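Local coordinates for uncharacterized protein (Starkeya novella, PDB 5I20) that exports amino acids of broad variety, including threonine, methionine, lysine and glutamate, across the bacterial inner membrane, at residues T36-T41 with C185-A189. Numbering follows the deposited sequence.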
ATOM      1  N   THR A  36       0.660 -12.827  -6.913  1.00 60.56           N
ATOM      2  CA  THR A  36      -0.399 -11.831  -6.989  1.00 56.35           C
ATOM      3  C   THR A  36      -1.715 -12.480  -7.407  1.00 56.50           C
ATOM      4  O   THR A  36      -2.759 -12.240  -6.797  1.00 53.51           O
ATOM      5  CB  THR A  36      -0.032 -10.707  -7.980  1.00 62.39           C
ATOM      6  OG1 THR A  36       1.153 -10.038  -7.525  1.00 66.68           O
ATOM      7  CG2 THR A  36      -1.162  -9.698  -8.101  1.00 58.60           C
ATOM      8  N   ALA A  37      -1.651 -13.311  -8.444  1.00 53.73           N
ATOM      9  CA  ALA A  37      -2.818 -14.038  -8.937  1.00 55.61           C
ATOM     10  C   ALA A  37      -3.462 -14.896  -7.849  1.00 56.25           C
ATOM     11  O   ALA A  37      -4.687 -14.945  -7.730  1.00 56.70           O
ATOM     12  CB  ALA A  37      -2.432 -14.905 -10.125  1.00 61.94           C
ATOM     13  N   LEU A  38      -2.634 -15.569  -7.057  1.00 52.95           N
ATOM     14  CA  LEU A  38      -3.136 -16.430  -5.995  1.00 54.20           C
ATOM     15  C   LEU A  38      -3.714 -15.614  -4.839  1.00 51.34           C
ATOM     16  O   LEU A  38      -4.803 -15.906  -4.346  1.00 51.71           O
ATOM     17  CB  LEU A  38      -2.027 -17.357  -5.485  1.00 52.76           C
ATOM     18  CG  LEU A  38      -1.490 -18.411  -6.459  1.00 56.43           C
ATOM     19  CD1 LEU A  38      -0.293 -19.139  -5.861  1.00 57.72           C
ATOM     20  CD2 LEU A  38      -2.575 -19.407  -6.851  1.00 60.24           C
ATOM     21  N   THR A  39      -2.990 -14.587  -4.410  1.00 49.76           N
ATOM     22  CA  THR A  39      -3.410 -13.813  -3.245  1.00 54.78           C
ATOM     23  C   THR A  39      -4.605 -12.897  -3.525  1.00 52.03           C
ATOM     24  O   THR A  39      -5.417 -12.646  -2.634  1.00 50.85           O
ATOM     25  CB  THR A  39      -2.245 -12.964  -2.691  1.00 55.07           C
ATOM     26  OG1 THR A  39      -1.612 -12.253  -3.761  1.00 53.74           O
ATOM     27  CG2 THR A  39      -1.220 -13.857  -2.008  1.00 52.78           C
ATOM     28  N   PHE A  40      -4.720 -12.405  -4.755  1.00 50.27           N
ATOM     29  CA  PHE A  40      -5.827 -11.516  -5.096  1.00 55.92           C
ATOM     30  C   PHE A  40      -7.104 -12.284  -5.412  1.00 59.94           C
ATOM     31  O   PHE A  40      -8.203 -11.744  -5.283  1.00 62.90           O
ATOM     32  CB  PHE A  40      -5.449 -10.603  -6.264  1.00 57.64           C
ATOM     33  CG  PHE A  40      -4.819  -9.312  -5.832  1.00 60.07           C
ATOM     34  CD1 PHE A  40      -3.466  -9.247  -5.547  1.00 65.71           C
ATOM     35  CD2 PHE A  40      -5.584  -8.169  -5.688  1.00 59.87           C
ATOM     36  CE1 PHE A  40      -2.886  -8.063  -5.140  1.00 65.58           C
ATOM     37  CE2 PHE A  40      -5.011  -6.982  -5.281  1.00 62.63           C
ATOM     38  CZ  PHE A  40      -3.661  -6.930  -5.006  1.00 66.32           C
ATOM     39  N   THR A  41      -6.962 -13.538  -5.829  1.00 56.79           N
ATOM     40  CA  THR A  41      -8.120 -14.412  -5.964  1.00 55.18           C
ATOM     41  C   THR A  41      -8.694 -14.667  -4.574  1.00 52.86           C
ATOM     42  O   THR A  41      -9.903 -14.584  -4.370  1.00 56.79           O
ATOM     43  CB  THR A  41      -7.765 -15.750  -6.643  1.00 57.68           C
ATOM     44  OG1 THR A  41      -7.333 -15.502  -7.986  1.00 62.85           O
ATOM     45  CG2 THR A  41      -8.971 -16.673  -6.674  1.00 51.25           C
ATOM     46  N   CYS A 185      -9.940  -6.999  -7.548  1.00 52.24           N
ATOM     47  CA  CYS A 185      -8.961  -8.011  -7.168  1.00 52.65           C
ATOM     48  C   CYS A 185      -9.004  -9.216  -8.101  1.00 55.34           C
ATOM     49  O   CYS A 185      -7.963  -9.696  -8.548  1.00 56.36           O
ATOM     50  CB  CYS A 185      -9.184  -8.459  -5.722  1.00 49.11           C
ATOM     51  SG  CYS A 185      -8.737  -7.214  -4.486  1.00 57.25           S
ATOM     52  N   LEU A 186     -10.209  -9.700  -8.395  1.00 56.54           N
ATOM     53  CA  LEU A 186     -10.369 -10.855  -9.273  1.00 55.80           C
ATOM     54  C   LEU A 186      -9.879 -10.544 -10.682  1.00 57.12           C
ATOM     55  O   LEU A 186      -9.212 -11.368 -11.311  1.00 59.78           O
ATOM     56  CB  LEU A 186     -11.828 -11.312  -9.308  1.00 51.74           C
ATOM     57  CG  LEU A 186     -12.359 -11.911  -8.003  1.00 53.90           C
ATOM     58  CD1 LEU A 186     -13.831 -12.278  -8.126  1.00 54.36           C
ATOM     59  CD2 LEU A 186     -11.529 -13.118  -7.586  1.00 54.20           C
ATOM     60  N   ALA A 187     -10.205  -9.351 -11.171  1.00 57.31           N
ATOM     61  CA  ALA A 187      -9.735  -8.912 -12.480  1.00 57.18           C
ATOM     62  C   ALA A 187      -8.215  -8.796 -12.490  1.00 59.39           C
ATOM     63  O   ALA A 187      -7.557  -9.238 -13.433  1.00 60.60           O
ATOM     64  CB  ALA A 187     -10.375  -7.587 -12.863  1.00 55.87           C
ATOM     65  N   THR A 188      -7.660  -8.205 -11.432  1.00 56.79           N
ATOM     66  CA  THR A 188      -6.211  -8.080 -11.295  1.00 55.52           C
ATOM     67  C   THR A 188      -5.551  -9.454 -11.233  1.00 53.15           C
ATOM     68  O   THR A 188      -4.478  -9.663 -11.798  1.00 57.32           O
ATOM     69  CB  THR A 188      -5.821  -7.276 -10.036  1.00 54.84           C
ATOM     70  OG1 THR A 188      -6.420  -5.977 -10.091  1.00 58.48           O
ATOM     71  CG2 THR A 188      -4.311  -7.126  -9.939  1.00 54.86           C
ATOM     72  N   ALA A 189      -6.199 -10.388 -10.545  1.00 51.10           N
ATOM     73  CA  ALA A 189      -5.695 -11.753 -10.458  1.00 50.68           C
ATOM     74  C   ALA A 189      -5.718 -12.432 -11.824  1.00 51.61           C
ATOM     75  O   ALA A 189      -4.795 -13.165 -12.177  1.00 55.37           O
ATOM     76  CB  ALA A 189      -6.505 -12.557  -9.453  1.00 50.31           C
TER
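Phe40 and Ala189 meet in a close, mostly apolar packing of two antiparallel transmembrane helices, 32-53 and 181-199, which joins the N-terminal and C-terminal EamA regions of this DMT-superfamily transporter. The local axes approach to 7.9 Å at 161°, a spacing consistent with the small alanines found here: the CA atoms of Ala37 and Ala189 lie 4.0 Å apart. The methyl of Ala189 points into the opposing helix, where its CB sits 3.5 Å from Ala37 O, 3.4 Å from Thr41 OG1 and 3.9 Å from Phe40 CB. That hydroxyl, placed beside its own backbone N (chi1 -64°), donates to Ala37 O at 2.7 Å, nearly in line with the carbonyl, which also accepts from Thr41 N. Alongside, Phe40 leans on Cys185, its CD2 3.5 Å from SG in an oblique sulfur-aromatic contact, while His79 and Phe225 also meet the ring. Replacing Phe40 with an alanine would probably leave the Cys185 sulfur without its aromatic neighbour. At the more exposed side, Leu186 CD2 lies 3.9 Å from Thr41 O. No hydrogen bond crosses between the segments; Thr36 and Thr188 bond to Pro32 O and Phe184 O, and the interface rests on van der Waals fit, including a methyl set against oxygens already engaged within their helix.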